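Aerobactin synthase IucC (Klebsiella pneumoniae, PDB 6CN7) probably catalyses the ATP-dependent attachment of a second N-acetyl-N-hydroxylysine to N-citryl-N-acetyl-N-hydroxylysine, the step that completes the siderophore aerobactin. Local coordinates at residues R302-V307 with V419-H424; D311-Q316 with V406-Y411; W398-F403 with A513-D518. The protein carries 5 engineered substitutions. One frame throughout, in Å; residues are numbered along the deposited sequence.

Helix 395-417 and the strand 419-421 that follows it tie the three contacts together. Contact 1 sets helix 291-310 against strand 419-421. Contact 2, its centre about 11 Å away, sets the next helix, 312-317, against the middle of helix 395-417. Contact 3 joins the start of helix 395-417 to helix 505-521, its centre about 12 Å from that of contact 2 and about 21 Å from that of contact 1. Val-307 touches Leu-314 between contacts 1 and 2, and Val-408 touches Val-515 between contacts 2 and 3. Along the chain, contact 2 falls between the two segments of contact 1, whereas contact 3 alternates with both. Helix and strand thus join two consecutive helices to the later helix 505-521.

Contact 1 of 3, residues R302-V307 with V419-H424; sequences RWLQQV and VALIAH
Helix 291-310 packs against strand 419-421, an outermost strand of a small mixed sheet, with Trp-303 and Leu-304 meeting Val-419 and Leu-421. The axes of the short helix and strand segments stand 12.6 Å apart at a crossing angle of -106°, so the helix runs across the strand and side chains alone bridge the gap. A chi1 of -175°, with CG anti to the backbone N, carries the indole of Trp-303 out to Val-419, which the six-membered part meets at the ring edge, near the ring plane, with Trp-303 CZ3 4.1 Å from Val-419 CG2. These two side chains pass alongside one another, pointing opposite ways. One turn along the helix, Val-307 covers a face of the same indole, its CG2 3.7 Å above the plane and over the ring centre. The strand's alternation explains the next pairs: Val-419 and Leu-421 face the helix, while Ala-420 between them touches Leu-478 and Asp-481 of helix 475-499 and shares backbone hydrogen bonds with Arg-450 of the neighbouring strand. Leu-304 spreads its two methyls over both strand residues. Its CD2 lies 4.5 Å from Val-419 CG1, and its CD1 lies 4.4 Å from Leu-421 CD2. Met-449 touches both Leu-304 and Val-419, and Leu-413 of helix 395-417 touches Val-419 and Leu-421.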
loop_
_atom_site.group_PDB
_atom_site.type_symbol
_atom_site.label_atom_id
_atom_site.label_comp_id
_atom_site.label_asym_id
_atom_site.label_seq_id
_atom_site.Cartn_x
_atom_site.Cartn_y
_atom_site.Cartn_z
ATOM N N ARG A 302 -5.045 -35.185 -10.727
ATOM C CA ARG A 302 -4.956 -36.298 -11.665
ATOM C C ARG A 302 -5.452 -37.593 -11.041
ATOM O O ARG A 302 -6.018 -38.441 -11.739
ATOM C CB ARG A 302 -3.514 -36.459 -12.149
ATOM N N TRP A 303 -5.253 -37.765 -9.733
ATOM C CA TRP A 303 -5.690 -38.988 -9.071
ATOM C C TRP A 303 -7.200 -38.990 -8.861
ATOM O O TRP A 303 -7.870 -39.990 -9.143
ATOM C CB TRP A 303 -4.961 -39.156 -7.738
ATOM C CG TRP A 303 -5.266 -40.457 -7.061
ATOM C CD1 TRP A 303 -4.730 -41.675 -7.354
ATOM C CD2 TRP A 303 -6.179 -40.670 -5.978
ATOM N NE1 TRP A 303 -5.254 -42.635 -6.523
ATOM C CE2 TRP A 303 -6.145 -42.042 -5.668
ATOM C CE3 TRP A 303 -7.022 -39.832 -5.241
ATOM C CZ2 TRP A 303 -6.921 -42.598 -4.653
ATOM C CZ3 TRP A 303 -7.791 -40.386 -4.233
ATOM C CH2 TRP A 303 -7.736 -41.755 -3.949
ATOM N N LEU A 304 -7.753 -37.877 -8.373
ATOM C CA LEU A 304 -9.193 -37.807 -8.154
ATOM C C LEU A 304 -9.957 -37.889 -9.470
ATOM O O LEU A 304 -11.045 -38.476 -9.525
ATOM C CB LEU A 304 -9.549 -36.521 -7.410
ATOM C CG LEU A 304 -9.152 -36.471 -5.934
ATOM C CD1 LEU A 304 -9.384 -35.076 -5.384
ATOM C CD2 LEU A 304 -9.923 -37.505 -5.120
ATOM N N GLN A 305 -9.410 -37.306 -10.536
ATOM C CA GLN A 305 -10.044 -37.427 -11.844
ATOM C C GLN A 305 -10.148 -38.887 -12.266
ATOM O O GLN A 305 -11.178 -39.315 -12.802
ATOM C CB GLN A 305 -9.266 -36.613 -12.879
ATOM C CG GLN A 305 -9.437 -35.109 -12.716
ATOM C CD GLN A 305 -8.512 -34.306 -13.610
ATOM O OE1 GLN A 305 -7.399 -34.731 -13.918
ATOM N NE2 GLN A 305 -8.973 -33.134 -14.034
ATOM N N GLN A 306 -9.096 -39.669 -12.026
ATOM C CA GLN A 306 -9.142 -41.092 -12.349
ATOM C C GLN A 306 -10.155 -41.834 -11.485
ATOM O O GLN A 306 -10.797 -42.779 -11.957
ATOM C CB GLN A 306 -7.753 -41.711 -12.186
ATOM N N VAL A 307 -10.315 -41.426 -10.225
ATOM C CA VAL A 307 -11.267 -42.091 -9.338
ATOM C C VAL A 307 -12.694 -41.828 -9.800
ATOM O O VAL A 307 -13.511 -42.751 -9.906
ATOM C CB VAL A 307 -11.054 -41.635 -7.883
ATOM C CG1 VAL A 307 -12.123 -42.218 -6.966
ATOM C CG2 VAL A 307 -9.668 -42.039 -7.397
ATOM N N VAL A 419 -11.272 -40.345 1.768
ATOM C CA VAL A 419 -10.834 -39.025 1.328
ATOM C C VAL A 419 -11.921 -38.020 1.671
ATOM O O VAL A 419 -13.099 -38.250 1.377
ATOM C CB VAL A 419 -10.534 -39.004 -0.184
ATOM C CG1 VAL A 419 -10.166 -37.598 -0.643
ATOM C CG2 VAL A 419 -9.421 -39.985 -0.523
ATOM N N ALA A 420 -11.527 -36.903 2.282
ATOM C CA ALA A 420 -12.450 -35.838 2.644
ATOM C C ALA A 420 -12.123 -34.575 1.861
ATOM O O ALA A 420 -10.950 -34.239 1.669
ATOM C CB ALA A 420 -12.396 -35.543 4.146
ATOM N N LEU A 421 -13.168 -33.881 1.410
ATOM C CA LEU A 421 -13.033 -32.638 0.662
ATOM C C LEU A 421 -13.881 -31.566 1.331
ATOM O O LEU A 421 -15.035 -31.821 1.689
ATOM C CB LEU A 421 -13.470 -32.816 -0.797
ATOM C CG LEU A 421 -12.708 -33.833 -1.648
ATOM C CD1 LEU A 421 -13.383 -33.996 -3.001
ATOM C CD2 LEU A 421 -11.258 -33.417 -1.823
ATOM N N ILE A 422 -13.310 -30.370 1.499
ATOM C CA ILE A 422 -14.075 -29.253 2.042
ATOM C C ILE A 422 -15.248 -28.962 1.118
ATOM O O ILE A 422 -15.084 -28.831 -0.101
ATOM C CB ILE A 422 -13.173 -28.022 2.216
ATOM N N ALA A 423 -16.449 -28.855 1.700
ATOM C CA ALA A 423 -17.697 -28.781 0.936
ATOM C C ALA A 423 -18.490 -27.546 1.370
ATOM O O ALA A 423 -19.582 -27.654 1.931
ATOM C CB ALA A 423 -18.515 -30.061 1.121
ATOM N N HIS A 424 -17.939 -26.367 1.098
ATOM C CA HIS A 424 -18.589 -25.107 1.433
ATOM C C HIS A 424 -19.382 -24.587 0.237
ATOM O O HIS A 424 -19.276 -25.089 -0.883
ATOM C CB HIS A 424 -17.556 -24.071 1.884
#

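Contact 2 of 3, residues D311-Q316 with V406-Y411; sequences DATLKQ and VVVPLY
Leu-314 lays its CD2 methyl over the backbone of Pro-409, 3.5 Å from the carbonyl O of Pro-409 and 3.6 Å from its CA. The same methyl reaches the proline ring at CB, 3.8 Å away. This is a helix-to-helix contact: the N-terminal turn of the short helix 312-317 rests against the long helix 395-417 where the latter is kinked, because the N of Pro-409 has no bond to the preceding turn. The backbones come close here, with the CA atoms of Leu-314 and Pro-409 5.6 Å apart. The CB of Leu-314 does not aim straight at the long helix; CG lies anti to the carbonyl carbon (chi1 -59°), and the branch beyond it brings CD2 onto the proline. Thr-313 adds a looser methyl contact, CG2 to Val-408 CG1 at 4.4 Å, while its hydroxyl OG1 is hydrogen-bonded to His-523 NE2. His-412, one turn after Val-408, touches both Thr-313 and Leu-314. Asp-311 directly follows helix 291-310 and is the N-cap of the next helix, joining the two at a sharp corner. Its OD1 accepts from Leu-314 N at 2.9 Å through the anti lone pair, with an N-H...O angle of 153°, which helps fix the turn from which Leu-314 reaches out. The other carboxylate oxygen turns to helix 395-417, where three partners grip it in an environment that would probably favour the negative charge: Asp-311 OD2 is hydrogen-bonded to His-412 NE2 and Tyr-417 OH and forms a salt bridge with Arg-416 NH1.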
loop_
_atom_site.group_PDB
_atom_site.type_symbol
_atom_site.label_atom_id
_atom_site.label_comp_id
_atom_site.label_asym_id
_atom_site.label_seq_id
_atom_site.Cartn_x
_atom_site.Cartn_y
_atom_site.Cartn_z
ATOM N N ASP A 311 -14.903 -45.053 -10.762
ATOM C CA ASP A 311 -15.951 -45.428 -9.824
ATOM C C ASP A 311 -17.329 -45.208 -10.437
ATOM O O ASP A 311 -17.657 -44.103 -10.879
ATOM C CB ASP A 311 -15.803 -44.613 -8.544
ATOM C CG ASP A 311 -16.760 -45.059 -7.464
ATOM O OD1 ASP A 311 -17.907 -44.567 -7.449
ATOM O OD2 ASP A 311 -16.372 -45.908 -6.635
ATOM N N ALA A 312 -18.145 -46.266 -10.448
ATOM C CA ALA A 312 -19.455 -46.185 -11.086
ATOM C C ALA A 312 -20.387 -45.242 -10.336
ATOM O O ALA A 312 -21.132 -44.475 -10.956
ATOM C CB ALA A 312 -20.077 -47.577 -11.189
ATOM N N THR A 313 -20.367 -45.288 -9.003
ATOM C CA THR A 313 -21.218 -44.396 -8.220
ATOM C C THR A 313 -20.896 -42.936 -8.511
ATOM O O THR A 313 -21.802 -42.102 -8.626
ATOM C CB THR A 313 -21.056 -44.694 -6.729
ATOM O OG1 THR A 313 -21.417 -46.056 -6.474
ATOM C CG2 THR A 313 -21.936 -43.778 -5.887
ATOM N N LEU A 314 -19.608 -42.605 -8.630
ATOM C CA LEU A 314 -19.214 -41.237 -8.942
ATOM C C LEU A 314 -19.422 -40.912 -10.415
ATOM O O LEU A 314 -19.750 -39.770 -10.754
ATOM C CB LEU A 314 -17.753 -41.016 -8.547
ATOM C CG LEU A 314 -17.467 -41.265 -7.065
ATOM C CD1 LEU A 314 -15.978 -41.316 -6.792
ATOM C CD2 LEU A 314 -18.127 -40.195 -6.203
ATOM N N LYS A 315 -19.234 -41.896 -11.297
ATOM C CA LYS A 315 -19.564 -41.704 -12.705
ATOM C C LYS A 315 -21.043 -41.377 -12.875
ATOM O O LYS A 315 -21.407 -40.467 -13.629
ATOM C CB LYS A 315 -19.189 -42.961 -13.493
ATOM C CG LYS A 315 -19.212 -42.826 -15.009
ATOM C CD LYS A 315 -18.635 -44.084 -15.656
ATOM C CE LYS A 315 -18.686 -44.030 -17.175
ATOM N NZ LYS A 315 -18.074 -45.245 -17.788
ATOM N N GLN A 316 -21.911 -42.099 -12.161
ATOM C CA GLN A 316 -23.350 -41.914 -12.318
ATOM C C GLN A 316 -23.825 -40.585 -11.742
ATOM O O GLN A 316 -24.833 -40.040 -12.204
ATOM C CB GLN A 316 -24.093 -43.077 -11.661
ATOM C CG GLN A 316 -23.885 -44.404 -12.375
ATOM C CD GLN A 316 -24.349 -45.593 -11.558
ATOM O OE1 GLN A 316 -24.744 -45.450 -10.401
ATOM N NE2 GLN A 316 -24.299 -46.775 -12.157
ATOM N N VAL A 406 -24.948 -33.587 -5.004
ATOM C CA VAL A 406 -23.935 -32.963 -4.151
ATOM C C VAL A 406 -23.439 -33.916 -3.071
ATOM O O VAL A 406 -22.240 -34.163 -2.955
ATOM C CB VAL A 406 -24.493 -31.661 -3.532
ATOM C CG1 VAL A 406 -23.469 -31.034 -2.588
ATOM C CG2 VAL A 406 -24.883 -30.673 -4.621
ATOM N N VAL A 407 -24.350 -34.466 -2.271
ATOM C CA VAL A 407 -23.945 -35.136 -1.039
ATOM C C VAL A 407 -23.475 -36.557 -1.317
ATOM O O VAL A 407 -22.475 -37.009 -0.746
ATOM C CB VAL A 407 -25.103 -35.108 -0.023
ATOM C CG1 VAL A 407 -24.688 -35.774 1.283
ATOM C CG2 VAL A 407 -25.552 -33.671 0.229
ATOM N N VAL A 408 -24.176 -37.281 -2.191
ATOM C CA VAL A 408 -23.811 -38.670 -2.468
ATOM C C VAL A 408 -22.361 -38.785 -2.928
ATOM O O VAL A 408 -21.611 -39.579 -2.339
ATOM C CB VAL A 408 -24.797 -39.288 -3.464
ATOM C CG1 VAL A 408 -24.372 -40.709 -3.834
ATOM C CG2 VAL A 408 -26.206 -39.289 -2.884
ATOM N N PRO A 409 -21.904 -38.048 -3.947
ATOM C CA PRO A 409 -20.494 -38.193 -4.358
ATOM C C PRO A 409 -19.514 -37.926 -3.230
ATOM O O PRO A 409 -18.536 -38.667 -3.070
ATOM C CB PRO A 409 -20.345 -37.164 -5.490
ATOM C CG PRO A 409 -21.722 -36.834 -5.913
ATOM C CD PRO A 409 -22.606 -37.023 -4.735
ATOM N N LEU A 410 -19.753 -36.882 -2.435
ATOM C CA LEU A 410 -18.819 -36.536 -1.369
ATOM C C LEU A 410 -18.812 -37.593 -0.274
ATOM O O LEU A 410 -17.747 -37.953 0.241
ATOM C CB LEU A 410 -19.177 -35.167 -0.790
ATOM C CG LEU A 410 -19.034 -33.984 -1.752
ATOM C CD1 LEU A 410 -19.586 -32.720 -1.121
ATOM C CD2 LEU A 410 -17.582 -33.786 -2.158
ATOM N N TYR A 411 -19.986 -38.107 0.097
ATOM C CA TYR A 411 -20.042 -39.128 1.137
ATOM C C TYR A 411 -19.476 -40.449 0.637
ATOM O O TYR A 411 -18.804 -41.167 1.388
ATOM C CB TYR A 411 -21.482 -39.301 1.614
ATOM C CG TYR A 411 -21.630 -40.177 2.834
ATOM C CD1 TYR A 411 -20.968 -39.872 4.016
ATOM C CD2 TYR A 411 -22.446 -41.299 2.813
ATOM C CE1 TYR A 411 -21.102 -40.666 5.138
ATOM C CE2 TYR A 411 -22.588 -42.099 3.931
ATOM C CZ TYR A 411 -21.915 -41.776 5.090
ATOM O OH TYR A 411 -22.054 -42.571 6.204
#

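Contact 3 of 3, residues W398-F403 with A513-D518; sequences WLTQLF and AAVLSD
With CG1 anti to the backbone N (chi1 170°) and CG2 anti to the carbonyl carbon, Val-515 lays both methyls against the facing helix, where Thr-400 and Phe-403 receive them. In Thr-400, a chi1 of -64° sets OG1 beside the backbone N and leaves the methyl CG2 anti to it, which puts CG2 3.8 Å from Val-515 CG2 as the two side chains cross obliquely. The hydroxyl OG1 then bonds back to the carbonyl O of Glu-396, one turn earlier in the helix. Phe-403 contributes the root of its side chain rather than its ring. Its CB lies 4.0 Å from Val-515 CG2 and 4.1 Å from Val-515 CG1, and the backbone C of Phe-403 is also 4.1 Å from that CG1. The CB heads for the facing helix, but the ring swings away from the segment 513-518 and meets Phe-508, an earlier residue of the same helix, edge to face. Within its own helix, one face of the Phe-403 ring is covered by the carbonyl O of Leu-399, 3.3 Å above the plane and offset toward the rim. Leu-511 of helix 505-521, one turn before Val-515, touches both Thr-400 and Phe-403. Val-515 further touches Arg-404 and Val-408, so that it lies in a groove formed by residues on successive turns of helix 395-417, a largely apolar helix-against-helix packing that joins helix 505-521 to the start of the long helix in this IucA/IucC-family synthetase.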
loop_
_atom_site.group_PDB
_atom_site.type_symbol
_atom_site.label_atom_id
_atom_site.label_comp_id
_atom_site.label_asym_id
_atom_site.label_seq_id
_atom_site.Cartn_x
_atom_site.Cartn_y
_atom_site.Cartn_z
ATOM N N TRP A 398 -37.114 -31.686 -6.492
ATOM C CA TRP A 398 -35.975 -30.830 -6.803
ATOM C C TRP A 398 -34.882 -30.983 -5.751
ATOM O O TRP A 398 -33.704 -31.165 -6.082
ATOM C CB TRP A 398 -36.442 -29.377 -6.900
ATOM C CG TRP A 398 -35.458 -28.433 -7.513
ATOM C CD1 TRP A 398 -35.464 -27.960 -8.792
ATOM C CD2 TRP A 398 -34.331 -27.831 -6.867
ATOM N NE1 TRP A 398 -34.407 -27.102 -8.985
ATOM C CE2 TRP A 398 -33.695 -27.007 -7.818
ATOM C CE3 TRP A 398 -33.796 -27.910 -5.578
ATOM C CZ2 TRP A 398 -32.552 -26.271 -7.521
ATOM C CZ3 TRP A 398 -32.661 -27.177 -5.285
ATOM C CH2 TRP A 398 -32.052 -26.369 -6.252
ATOM N N LEU A 399 -35.260 -30.922 -4.470
ATOM C CA LEU A 399 -34.291 -31.111 -3.395
ATOM C C LEU A 399 -33.623 -32.478 -3.483
ATOM O O LEU A 399 -32.407 -32.596 -3.292
ATOM C CB LEU A 399 -34.971 -30.936 -2.037
ATOM C CG LEU A 399 -35.062 -29.508 -1.497
ATOM C CD1 LEU A 399 -35.900 -28.628 -2.398
ATOM C CD2 LEU A 399 -35.639 -29.517 -0.093
ATOM N N THR A 400 -34.405 -33.527 -3.751
ATOM C CA THR A 400 -33.827 -34.860 -3.880
ATOM C C THR A 400 -32.747 -34.880 -4.955
ATOM O O THR A 400 -31.671 -35.457 -4.757
ATOM C CB THR A 400 -34.922 -35.882 -4.199
ATOM O OG1 THR A 400 -35.841 -35.958 -3.103
ATOM C CG2 THR A 400 -34.324 -37.271 -4.449
ATOM N N GLN A 401 -33.018 -34.252 -6.100
ATOM C CA GLN A 401 -32.012 -34.159 -7.154
ATOM C C GLN A 401 -30.761 -33.445 -6.653
ATOM O O GLN A 401 -29.637 -33.887 -6.914
ATOM C CB GLN A 401 -32.600 -33.435 -8.366
ATOM C CG GLN A 401 -31.663 -33.338 -9.563
ATOM C CD GLN A 401 -31.375 -34.685 -10.185
ATOM O OE1 GLN A 401 -32.008 -35.689 -9.854
ATOM N NE2 GLN A 401 -30.411 -34.715 -11.097
ATOM N N LEU A 402 -30.937 -32.337 -5.928
ATOM C CA LEU A 402 -29.791 -31.610 -5.390
ATOM C C LEU A 402 -28.962 -32.494 -4.466
ATOM O O LEU A 402 -27.726 -32.465 -4.512
ATOM C CB LEU A 402 -30.267 -30.362 -4.642
ATOM C CG LEU A 402 -29.192 -29.530 -3.933
ATOM C CD1 LEU A 402 -28.248 -28.886 -4.938
ATOM C CD2 LEU A 402 -29.836 -28.477 -3.050
ATOM N N PHE A 403 -29.623 -33.284 -3.617
ATOM C CA PHE A 403 -28.896 -34.109 -2.658
ATOM C C PHE A 403 -28.149 -35.242 -3.352
ATOM O O PHE A 403 -27.035 -35.597 -2.946
ATOM C CB PHE A 403 -29.863 -34.665 -1.613
ATOM C CG PHE A 403 -30.513 -33.608 -0.757
ATOM C CD1 PHE A 403 -29.864 -32.416 -0.477
ATOM C CD2 PHE A 403 -31.776 -33.811 -0.229
ATOM C CE1 PHE A 403 -30.461 -31.451 0.310
ATOM C CE2 PHE A 403 -32.378 -32.849 0.560
ATOM C CZ PHE A 403 -31.720 -31.668 0.830
ATOM N N ALA A 513 -31.916 -37.603 4.374
ATOM C CA ALA A 513 -31.672 -38.910 4.976
ATOM C C ALA A 513 -32.115 -40.034 4.048
ATOM O O ALA A 513 -31.458 -41.078 3.969
ATOM C CB ALA A 513 -32.393 -39.009 6.318
ATOM N N ALA A 514 -33.228 -39.839 3.339
ATOM C CA ALA A 514 -33.700 -40.862 2.412
ATOM C C ALA A 514 -32.713 -41.062 1.267
ATOM O O ALA A 514 -32.439 -42.199 0.869
ATOM C CB ALA A 514 -35.079 -40.486 1.874
ATOM N N VAL A 515 -32.173 -39.969 0.724
ATOM C CA VAL A 515 -31.144 -40.084 -0.305
ATOM C C VAL A 515 -29.925 -40.811 0.246
ATOM O O VAL A 515 -29.297 -41.617 -0.450
ATOM C CB VAL A 515 -30.779 -38.690 -0.852
ATOM C CG1 VAL A 515 -29.547 -38.758 -1.750
ATOM C CG2 VAL A 515 -31.950 -38.104 -1.619
ATOM N N LEU A 516 -29.573 -40.543 1.505
ATOM C CA LEU A 516 -28.441 -41.227 2.121
ATOM C C LEU A 516 -28.783 -42.663 2.500
ATOM O O LEU A 516 -27.919 -43.542 2.421
ATOM C CB LEU A 516 -27.964 -40.460 3.357
ATOM C CG LEU A 516 -27.324 -39.093 3.109
ATOM C CD1 LEU A 516 -27.205 -38.317 4.412
ATOM C CD2 LEU A 516 -25.954 -39.242 2.454
ATOM N N SER A 517 -30.026 -42.920 2.915
ATOM C CA SER A 517 -30.440 -44.286 3.220
ATOM C C SER A 517 -30.482 -45.136 1.956
ATOM O O SER A 517 -29.913 -46.233 1.914
ATOM C CB SER A 517 -31.803 -44.283 3.908
ATOM O OG SER A 517 -31.707 -43.808 5.236
ATOM N N ASP A 518 -31.164 -44.649 0.917
ATOM C CA ASP A 518 -31.183 -45.362 -0.355
ATOM C C ASP A 518 -29.765 -45.642 -0.832
ATOM O O ASP A 518 -29.442 -46.763 -1.241
ATOM C CB ASP A 518 -31.950 -44.551 -1.403
ATOM C CG ASP A 518 -33.429 -44.435 -1.088
ATOM O OD1 ASP A 518 -33.881 -45.076 -0.113
ATOM O OD2 ASP A 518 -34.137 -43.700 -1.814
#